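Local atomic coordinates of branched-chain alpha-ketoacid decarboxylase (Lactococcus lactis, PDB entry 2VBF), a protein that probably decarboxylates branched-chain and aromatic alpha-keto acids to aldehydes, with thiamine diphosphate and magnesium as its cofactors. Residues Ile396-Phe404 with Gly420-Thr430; Arg445-Leu455 with Asn471-Tyr482. All coordinates share one frame; numbering follows the deposited sequence.

Interaction 1: residues Ile396-Phe404 with Gly420-Thr430. With TPP (thiamine diphosphate), chain F.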
# COMPACT_ATOMS: atom_id res chain seq x y z
N ILE A 396 -9.02 9.39 -21.65
CA ILE A 396 -10.03 9.30 -20.58
C ILE A 396 -9.59 8.21 -19.60
O ILE A 396 -9.32 7.08 -20.00
CB ILE A 396 -11.44 8.99 -21.12
CG1 ILE A 396 -12.00 10.21 -21.88
CG2 ILE A 396 -12.38 8.61 -19.97
CD1 ILE A 396 -13.48 10.08 -22.28
N VAL A 397 -9.51 8.57 -18.33
CA VAL A 397 -9.13 7.61 -17.29
C VAL A 397 -10.31 7.52 -16.33
O VAL A 397 -10.82 8.55 -15.86
CB VAL A 397 -7.84 8.05 -16.55
CG1 VAL A 397 -7.36 6.95 -15.59
CG2 VAL A 397 -6.73 8.45 -17.52
N ALA A 398 -10.78 6.31 -16.05
CA ALA A 398 -12.02 6.13 -15.28
C ALA A 398 -11.91 5.05 -14.20
O ALA A 398 -11.61 3.89 -14.48
CB ALA A 398 -13.19 5.85 -16.18
N GLU A 399 -12.19 5.46 -12.96
CA GLU A 399 -12.03 4.60 -11.80
C GLU A 399 -13.20 3.63 -11.63
O GLU A 399 -14.34 3.94 -11.99
CB GLU A 399 -11.90 5.46 -10.54
CG GLU A 399 -11.58 4.71 -9.25
CD GLU A 399 -10.32 3.89 -9.39
OE1 GLU A 399 -9.23 4.44 -9.14
OE2 GLU A 399 -10.42 2.71 -9.78
N GLN A 400 -12.92 2.45 -11.08
CA GLN A 400 -13.96 1.50 -10.67
C GLN A 400 -14.99 2.23 -9.79
O GLN A 400 -14.62 2.99 -8.89
CB GLN A 400 -13.34 0.31 -9.93
CG GLN A 400 -12.41 -0.55 -10.81
CD GLN A 400 -13.10 -1.04 -12.07
OE1 GLN A 400 -14.01 -1.88 -12.01
NE2 GLN A 400 -12.68 -0.53 -13.23
N GLY A 401 -16.26 1.98 -10.08
CA GLY A 401 -17.36 2.77 -9.55
C GLY A 401 -18.20 3.33 -10.67
O GLY A 401 -18.12 2.89 -11.82
N THR A 402 -19.04 4.31 -10.34
CA THR A 402 -19.91 4.90 -11.36
C THR A 402 -19.10 5.42 -12.55
O THR A 402 -19.55 5.32 -13.68
CB THR A 402 -20.83 6.01 -10.80
OG1 THR A 402 -20.06 7.12 -10.34
CG2 THR A 402 -21.70 5.45 -9.67
N SER A 403 -17.91 5.96 -12.28
CA SER A 403 -17.06 6.52 -13.35
C SER A 403 -16.71 5.49 -14.44
O SER A 403 -16.93 5.74 -15.63
CB SER A 403 -15.78 7.12 -12.78
OG SER A 403 -16.03 8.27 -11.99
N PHE A 404 -16.17 4.34 -14.04
CA PHE A 404 -15.82 3.32 -15.03
C PHE A 404 -17.04 2.86 -15.81
O PHE A 404 -17.00 2.81 -17.04
CB PHE A 404 -15.14 2.10 -14.40
CG PHE A 404 -14.79 1.04 -15.41
CD1 PHE A 404 -13.66 1.16 -16.18
CD2 PHE A 404 -15.61 -0.06 -15.60
CE1 PHE A 404 -13.33 0.20 -17.12
CE2 PHE A 404 -15.29 -1.03 -16.53
CZ PHE A 404 -14.16 -0.90 -17.30
N GLY A 420 -8.72 2.12 -17.98
CA GLY A 420 -9.54 1.55 -16.93
C GLY A 420 -8.94 0.21 -16.54
O GLY A 420 -8.18 -0.38 -17.31
N GLN A 421 -9.27 -0.27 -15.35
CA GLN A 421 -8.61 -1.45 -14.78
C GLN A 421 -9.67 -2.45 -14.32
O GLN A 421 -9.77 -2.75 -13.13
CB GLN A 421 -7.73 -1.00 -13.61
CG GLN A 421 -6.68 -2.00 -13.15
CD GLN A 421 -6.06 -1.62 -11.83
OE1 GLN A 421 -6.75 -1.17 -10.90
NE2 GLN A 421 -4.75 -1.80 -11.72
N PRO A 422 -10.47 -2.98 -15.25
CA PRO A 422 -11.61 -3.82 -14.85
C PRO A 422 -11.30 -5.21 -14.31
O PRO A 422 -12.14 -5.79 -13.61
CB PRO A 422 -12.42 -3.95 -16.14
CG PRO A 422 -11.42 -3.77 -17.23
CD PRO A 422 -10.41 -2.81 -16.71
N LEU A 423 -10.14 -5.77 -14.65
CA LEU A 423 -9.75 -7.08 -14.10
C LEU A 423 -9.21 -6.93 -12.67
O LEU A 423 -9.75 -7.50 -11.72
CB LEU A 423 -8.71 -7.78 -15.00
CG LEU A 423 -8.09 -9.04 -14.38
CD1 LEU A 423 -9.19 -10.07 -13.98
CD2 LEU A 423 -7.06 -9.68 -15.33
N TRP A 424 -8.13 -6.17 -12.50
CA TRP A 424 -7.55 -6.04 -11.18
C TRP A 424 -8.46 -5.19 -10.29
O TRP A 424 -8.78 -5.59 -9.17
CB TRP A 424 -6.11 -5.52 -11.22
CG TRP A 424 -5.39 -5.67 -9.91
CD1 TRP A 424 -4.81 -4.67 -9.18
CD2 TRP A 424 -5.21 -6.88 -9.15
NE1 TRP A 424 -4.24 -5.18 -8.03
CE2 TRP A 424 -4.48 -6.53 -7.98
CE3 TRP A 424 -5.56 -8.22 -9.35
CZ2 TRP A 424 -4.12 -7.48 -7.02
CZ3 TRP A 424 -5.19 -9.16 -8.41
CH2 TRP A 424 -4.50 -8.79 -7.25
N GLY A 425 -8.93 -4.07 -10.82
CA GLY A 425 -9.97 -3.27 -10.16
C GLY A 425 -9.64 -2.70 -8.79
O GLY A 425 -10.46 -2.76 -7.88
N SER A 426 -8.47 -2.10 -8.68
CA SER A 426 -7.98 -1.57 -7.41
C SER A 426 -8.32 -0.10 -7.29
O SER A 426 -7.70 0.75 -7.94
CB SER A 426 -6.46 -1.77 -7.29
OG SER A 426 -6.03 -1.47 -5.98
N ILE A 427 -9.31 0.23 -6.46
CA ILE A 427 -9.74 1.62 -6.37
C ILE A 427 -8.61 2.49 -5.85
O ILE A 427 -7.86 2.09 -4.94
CB ILE A 427 -11.05 1.85 -5.57
CG1 ILE A 427 -10.97 1.39 -4.11
CG2 ILE A 427 -12.24 1.18 -6.30
CD1 ILE A 427 -12.04 2.04 -3.20
N GLY A 428 -8.51 3.69 -6.42
CA GLY A 428 -7.44 4.63 -6.15
C GLY A 428 -6.38 4.62 -7.23
O GLY A 428 -5.70 5.62 -7.42
N TYR A 429 -6.24 3.48 -7.91
CA TYR A 429 -5.30 3.32 -9.02
C TYR A 429 -5.30 4.51 -9.98
O TYR A 429 -4.23 4.98 -10.38
CB TYR A 429 -5.63 2.02 -9.80
CG TYR A 429 -5.00 1.97 -11.18
CD1 TYR A 429 -3.67 1.65 -11.34
CD2 TYR A 429 -5.76 2.26 -12.31
CE1 TYR A 429 -3.10 1.62 -12.61
CE2 TYR A 429 -5.19 2.24 -13.59
CZ TYR A 429 -3.85 1.92 -13.72
OH TYR A 429 -3.28 1.91 -14.98
N THR A 430 -6.49 4.96 -10.37
CA THR A 430 -6.60 5.88 -11.51
C THR A 430 -5.96 7.25 -11.32
O THR A 430 -5.56 7.88 -12.31
CB THR A 430 -8.06 6.08 -11.97
OG1 THR A 430 -8.86 6.51 -10.86
CG2 THR A 430 -8.61 4.78 -12.59
N1' TPP F . -10.28 -1.72 -2.02
C2' TPP F . -9.52 -1.70 -3.16
CM2 TPP F . -8.05 -1.41 -3.05
N3' TPP F . -10.11 -1.95 -4.37
C4' TPP F . -11.46 -2.23 -4.46
N4' TPP F . -11.98 -2.48 -5.64
C5' TPP F . -12.25 -2.23 -3.31
C6' TPP F . -11.65 -1.97 -2.08
C7' TPP F . -13.74 -2.49 -3.37
N3 TPP F . -14.47 -1.42 -4.04
C2 TPP F . -14.86 -1.40 -5.37
S1 TPP F . -15.67 -0.09 -5.86
C5 TPP F . -15.59 0.51 -4.35
C4 TPP F . -14.92 -0.30 -3.43
CM4 TPP F . -14.72 0.03 -1.98
C6 TPP F . -16.26 1.84 -4.09
C7 TPP F . -15.72 3.00 -4.91
O7 TPP F . -16.44 4.14 -4.50
PA TPP F . -16.29 5.54 -5.25
O1A TPP F . -14.86 5.79 -5.67
O2A TPP F . -16.81 6.61 -4.31
O3A TPP F . -17.17 5.32 -6.59
PB TPP F . -18.75 5.59 -6.81
O1B TPP F . -19.34 4.27 -7.20
O2B TPP F . -18.84 6.56 -7.95
O3B TPP F . -19.37 6.16 -5.56
O HOH W 1 -10.51 1.44 -13.49
O HOH W 2 -8.86 1.04 -11.16
O HOH W 3 -14.13 -4.66 -12.08
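Glu399 reaches over to Thr430, and a single carboxylate oxygen, OE1, is gripped by three donors. Thr430 OG1 (2.7 Å) and Gly428 N (2.9 Å) bond to OE1 from opposite faces of the carboxylate plane; Thr430 N arrives on the syn side, nearly straight at 166°. With CG anti to the backbone N (chi1 -174°) and a bend at chi2, the carboxylate folds back onto the turn. Its other oxygen, OE2, accepts from Gln400 N on the anti side. Packing is close here: Thr430 CG2 lies 3.5 Å from Glu399 CA, and Thr430 CB rests 3.8 Å from Val397 CG1. A leucine in place of Glu399 would probably leave the Thr430 hydroxyl and the buried amides of Gly428 and Thr430 without their acceptor. The turn is type II, Ser426 to Tyr429, and precedes helix 430-440. It presents Ile427 as the bulky support found under the V-shaped cofactor of thiamine diphosphate enzymes: CG1 lies against the aminopyrimidine, CD1 against the thiazolium, and CG2 touches both the thiazolium sulfur and N4'. Gly425 O accepts from TPP N4' at 2.7 Å, and at the start of helix 402-407 Thr402 holds the terminal phosphate through N and OG1. The looser part is the amide of Gln400. Its CG sits against Gly425 CA, but the amide reaches the loop through bound waters: one accepts from Gln400 NE2 and Gln421 N and donates to Ala398 O, another joins Gln400 OE1 to Pro422 O. Beside it the contact is close and apolar again, Phe404 CZ meeting Pro422 CB at 3.7 Å and CE1 sitting so near Gly420 that a side chain there would clash.

Interaction 2: residues Arg445-Leu455 with Asn471-Tyr482. With MG (magnesium ion), chain E; TPP (thiamine diphosphate), chain F.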
# COMPACT_ATOMS: atom_id res chain seq x y z
N ARG A 445 -4.25 15.25 -23.79
CA ARG A 445 -4.89 15.82 -22.60
C ARG A 445 -5.65 14.73 -21.87
O ARG A 445 -6.56 14.13 -22.42
CB ARG A 445 -5.85 16.97 -22.95
CG ARG A 445 -6.35 17.81 -21.74
CD ARG A 445 -5.47 19.02 -21.55
NE ARG A 445 -5.66 19.75 -20.29
CZ ARG A 445 -6.32 20.90 -20.14
NH1 ARG A 445 -6.95 21.46 -21.17
NH2 ARG A 445 -6.36 21.49 -18.95
N HIS A 446 -5.28 14.52 -20.61
CA HIS A 446 -5.93 13.53 -19.77
C HIS A 446 -7.11 14.10 -19.00
O HIS A 446 -6.99 15.15 -18.34
CB HIS A 446 -4.92 12.89 -18.82
CG HIS A 446 -4.02 11.91 -19.50
ND1 HIS A 446 -3.27 12.25 -20.61
CD2 HIS A 446 -3.75 10.61 -19.24
CE1 HIS A 446 -2.57 11.19 -21.00
NE2 HIS A 446 -2.86 10.18 -20.19
N LEU A 447 -8.22 13.39 -19.09
CA LEU A 447 -9.43 13.64 -18.34
C LEU A 447 -9.64 12.47 -17.39
O LEU A 447 -9.82 11.33 -17.84
CB LEU A 447 -10.62 13.77 -19.29
CG LEU A 447 -10.77 15.11 -20.03
CD1 LEU A 447 -9.64 15.37 -21.02
CD2 LEU A 447 -12.11 15.14 -20.73
N LEU A 448 -9.58 12.75 -16.09
CA LEU A 448 -9.78 11.75 -15.03
C LEU A 448 -11.16 11.85 -14.40
O LEU A 448 -11.58 12.92 -14.00
CB LEU A 448 -8.75 11.93 -13.92
CG LEU A 448 -8.89 11.06 -12.67
CD1 LEU A 448 -8.72 9.57 -13.03
CD2 LEU A 448 -7.91 11.48 -11.60
N PHE A 449 -11.83 10.70 -14.30
CA PHE A 449 -13.06 10.57 -13.56
C PHE A 449 -12.82 9.57 -12.44
O PHE A 449 -12.63 8.38 -12.70
CB PHE A 449 -14.18 10.11 -14.48
CG PHE A 449 -14.46 11.08 -15.60
CD1 PHE A 449 -15.34 12.14 -15.42
CD2 PHE A 449 -13.79 10.97 -16.81
CE1 PHE A 449 -15.57 13.05 -16.44
CE2 PHE A 449 -14.02 11.88 -17.83
CZ PHE A 449 -14.91 12.92 -17.64
N ILE A 450 -12.82 10.09 -11.22
CA ILE A 450 -12.56 9.29 -10.02
C ILE A 450 -13.60 9.60 -8.94
O ILE A 450 -14.00 10.76 -8.77
CB ILE A 450 -11.11 9.50 -9.52
CG1 ILE A 450 -10.80 8.53 -8.36
CG2 ILE A 450 -10.86 10.96 -9.09
CD1 ILE A 450 -9.30 8.48 -8.02
N GLY A 451 -14.06 8.57 -8.24
CA GLY A 451 -15.02 8.74 -7.17
C GLY A 451 -14.38 9.32 -5.92
O GLY A 451 -13.17 9.23 -5.70
N ASP A 452 -15.21 9.94 -5.08
CA ASP A 452 -14.78 10.40 -3.77
C ASP A 452 -14.11 9.31 -2.93
O ASP A 452 -13.03 9.53 -2.37
CB ASP A 452 -15.94 11.06 -3.00
CG ASP A 452 -17.23 10.21 -2.94
OD1 ASP A 452 -17.42 9.20 -3.65
OD2 ASP A 452 -18.11 10.61 -2.15
N GLY A 453 -14.71 8.13 -2.89
CA GLY A 453 -14.20 7.05 -2.06
C GLY A 453 -12.85 6.56 -2.54
O GLY A 453 -12.00 6.21 -1.73
N SER A 454 -12.67 6.53 -3.87
CA SER A 454 -11.43 6.06 -4.49
C SER A 454 -10.32 7.08 -4.39
O SER A 454 -9.16 6.73 -4.14
CB SER A 454 -11.68 5.71 -5.96
OG SER A 454 -12.56 4.61 -6.08
N LEU A 455 -10.65 8.36 -4.57
CA LEU A 455 -9.65 9.44 -4.39
C LEU A 455 -8.99 9.39 -3.02
O LEU A 455 -7.81 9.65 -2.89
CB LEU A 455 -10.26 10.82 -4.61
CG LEU A 455 -9.29 12.00 -4.39
CD1 LEU A 455 -8.17 12.03 -5.45
CD2 LEU A 455 -10.05 13.33 -4.35
N ASN A 471 -1.11 19.26 -16.43
CA ASN A 471 -2.34 19.97 -16.74
C ASN A 471 -3.54 19.09 -17.06
O ASN A 471 -4.31 19.41 -17.95
CB ASN A 471 -2.07 20.92 -17.90
CG ASN A 471 -1.07 21.97 -17.55
OD1 ASN A 471 -1.12 22.54 -16.46
ND2 ASN A 471 -0.15 22.25 -18.47
N PRO A 472 -3.74 17.99 -16.31
CA PRO A 472 -4.91 17.17 -16.61
C PRO A 472 -6.19 17.87 -16.16
O PRO A 472 -6.13 18.83 -15.40
CB PRO A 472 -4.67 15.92 -15.77
CG PRO A 472 -4.01 16.45 -14.58
CD PRO A 472 -3.03 17.45 -15.14
N ILE A 473 -7.33 17.34 -16.60
CA ILE A 473 -8.64 17.80 -16.15
C ILE A 473 -9.21 16.67 -15.28
O ILE A 473 -9.48 15.57 -15.77
CB ILE A 473 -9.58 18.10 -17.33
CG1 ILE A 473 -8.95 19.13 -18.28
CG2 ILE A 473 -10.97 18.55 -16.81
CD1 ILE A 473 -9.67 19.27 -19.61
N CYS A 474 -9.34 16.95 -13.98
CA CYS A 474 -9.72 15.94 -13.01
C CYS A 474 -11.12 16.22 -12.50
O CYS A 474 -11.40 17.33 -12.03
CB CYS A 474 -8.75 15.96 -11.84
SG CYS A 474 -7.06 15.64 -12.32
N PHE A 475 -11.99 15.22 -12.62
CA PHE A 475 -13.37 15.27 -12.13
C PHE A 475 -13.51 14.32 -10.95
O PHE A 475 -13.30 13.11 -11.10
CB PHE A 475 -14.36 14.85 -13.21
CG PHE A 475 -14.40 15.77 -14.39
CD1 PHE A 475 -15.19 16.92 -14.36
CD2 PHE A 475 -13.67 15.49 -15.52
CE1 PHE A 475 -15.24 17.76 -15.45
CE2 PHE A 475 -13.70 16.34 -16.62
CZ PHE A 475 -14.49 17.48 -16.59
N ILE A 476 -13.87 14.86 -9.79
CA ILE A 476 -14.08 14.07 -8.57
C ILE A 476 -15.58 13.92 -8.36
O ILE A 476 -16.29 14.92 -8.18
CB ILE A 476 -13.43 14.72 -7.31
CG1 ILE A 476 -11.93 14.97 -7.51
CG2 ILE A 476 -13.68 13.86 -6.07
CD1 ILE A 476 -11.57 16.19 -8.31
N ILE A 477 -16.08 12.68 -8.39
CA ILE A 477 -17.51 12.44 -8.22
C ILE A 477 -17.86 12.32 -6.74
O ILE A 477 -17.70 11.28 -6.13
CB ILE A 477 -18.01 11.23 -9.01
CG1 ILE A 477 -17.69 11.41 -10.50
CG2 ILE A 477 -19.50 11.04 -8.78
CD1 ILE A 477 -18.20 10.30 -11.39
N ASN A 478 -18.33 13.42 -6.17
CA ASN A 478 -18.75 13.42 -4.79
C ASN A 478 -20.21 13.00 -4.73
O ASN A 478 -21.12 13.81 -4.97
CB ASN A 478 -18.54 14.80 -4.17
CG ASN A 478 -19.07 14.88 -2.75
OD1 ASN A 478 -19.69 13.94 -2.25
ND2 ASN A 478 -18.83 16.01 -2.10
N ASN A 479 -20.44 11.72 -4.42
CA ASN A 479 -21.79 11.19 -4.19
C ASN A 479 -21.94 10.64 -2.76
O ASN A 479 -22.74 9.74 -2.52
CB ASN A 479 -22.20 10.17 -5.25
CG ASN A 479 -21.20 9.08 -5.41
OD1 ASN A 479 -20.35 8.90 -4.55
ND2 ASN A 479 -21.24 8.37 -6.52
N ASP A 480 -21.16 11.21 -1.85
CA ASP A 480 -21.29 10.92 -0.43
C ASP A 480 -21.10 9.43 -0.13
O ASP A 480 -21.90 8.82 0.60
CB ASP A 480 -22.66 11.42 0.07
CG ASP A 480 -22.78 11.46 1.58
OD1 ASP A 480 -21.73 11.60 2.28
OD2 ASP A 480 -23.92 11.36 2.06
N GLY A 481 -20.02 8.85 -0.67
CA GLY A 481 -19.63 7.45 -0.38
C GLY A 481 -19.49 6.50 -1.56
O GLY A 481 -19.29 6.94 -2.71
N TYR A 482 -19.65 5.21 -1.28
CA TYR A 482 -19.34 4.14 -2.23
C TYR A 482 -20.61 3.69 -2.95
O TYR A 482 -21.25 2.70 -2.56
CB TYR A 482 -18.72 2.91 -1.54
CG TYR A 482 -17.45 3.08 -0.72
CD1 TYR A 482 -16.39 3.88 -1.14
CD2 TYR A 482 -17.29 2.35 0.45
CE1 TYR A 482 -15.21 3.95 -0.40
CE2 TYR A 482 -16.12 2.43 1.20
CZ TYR A 482 -15.08 3.24 0.78
OH TYR A 482 -13.92 3.33 1.52
MG MG E . -18.54 7.77 -4.43
N1' TPP F . -10.28 -1.72 -2.02
C2' TPP F . -9.52 -1.70 -3.16
CM2 TPP F . -8.05 -1.41 -3.05
N3' TPP F . -10.11 -1.95 -4.37
C4' TPP F . -11.46 -2.23 -4.46
N4' TPP F . -11.98 -2.48 -5.64
C5' TPP F . -12.25 -2.23 -3.31
C6' TPP F . -11.65 -1.97 -2.08
C7' TPP F . -13.74 -2.49 -3.37
N3 TPP F . -14.47 -1.42 -4.04
C2 TPP F . -14.86 -1.40 -5.37
S1 TPP F . -15.67 -0.09 -5.86
C5 TPP F . -15.59 0.51 -4.35
C4 TPP F . -14.92 -0.30 -3.43
CM4 TPP F . -14.72 0.03 -1.98
C6 TPP F . -16.26 1.84 -4.09
C7 TPP F . -15.72 3.00 -4.91
O7 TPP F . -16.44 4.14 -4.50
PA TPP F . -16.29 5.54 -5.25
O1A TPP F . -14.86 5.79 -5.67
O2A TPP F . -16.81 6.61 -4.31
O3A TPP F . -17.17 5.32 -6.59
PB TPP F . -18.75 5.59 -6.81
O1B TPP F . -19.34 4.27 -7.20
O2B TPP F . -18.84 6.56 -7.95
O3B TPP F . -19.37 6.16 -5.56
O HOH W 4 -11.88 4.92 0.73
O HOH W 5 -18.00 8.59 -6.31
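Asp452 spans the contact with both carboxylate oxygens. OD1 binds the magnesium at 2.0 Å, while OD2 accepts from Gly481 N at 3.0 Å on the syn side. CG lies between the backbone N and carbonyl carbon (chi1 51°), which turns the group toward the 479-481 loop. Asn479 OD1, Gly481 O, TPP O2A and O3B and one water complete six ligands, as expected of the Gly-Asp-Gly...Asn-Asn motif that anchors the diphosphate through a metal. Asn479 splits its amide: OD1 serves the metal, ND2 donates to TPP O3B at 3.1 Å. The diphosphate also accepts from Gly453 N and from Ser454 N and OG. Asn478 OD1 takes Asp480 N in an Asx turn, its ND2 bonding Glu546. Upstream, the strands pair in parallel, axes 8° apart: amides of Ile473, Phe475 and Ile477 donate to His446, Leu448 and Ile450, and those of Leu448, Ile450 and Asp452 to Ile473, Phe475 and Ile477. At the far end, Arg445 NE points in its guanidinium plane at Asn471 O, 2.7 Å away, with NH2 adding a weak bond; NH1 is taken up by Ala535 O, and Ile473 CG1 lies over one guanidinium face, toward its rim. Phe449 and Phe475 lie side by side, planes 4° apart but slid so that they barely overlap. On the other face, Leu455 CD2 meets Ile476 CG1. Strands 394-398 and 542-548 flank the pair within the parallel sheet, Trp383 packs edge-to-face on Phe449, and helix 430-440 covers Leu448 and Ile450.

Both contacts are largely buried and share one parallel sheet, in which strands 394-398 and 445-451 are neighbours: Val397 N lies 2.8 Å from Leu447 O, and Val397 O the same distance from Phe449 N. Interaction 2 is the regular core, strand against strand, whereas interaction 1 joins a strand end and helix start to an irregular loop through a carboxylate and bridging waters. At the cofactor they divide the work. Interaction 1 supplies the support and acceptor for its rings and the hold of Thr402 on the terminal phosphate; interaction 2 supplies the protein ligands of the magnesium and most of the diphosphate grip. They also meet where Ile427 CB packs 3.2 Å from Ser454 OG.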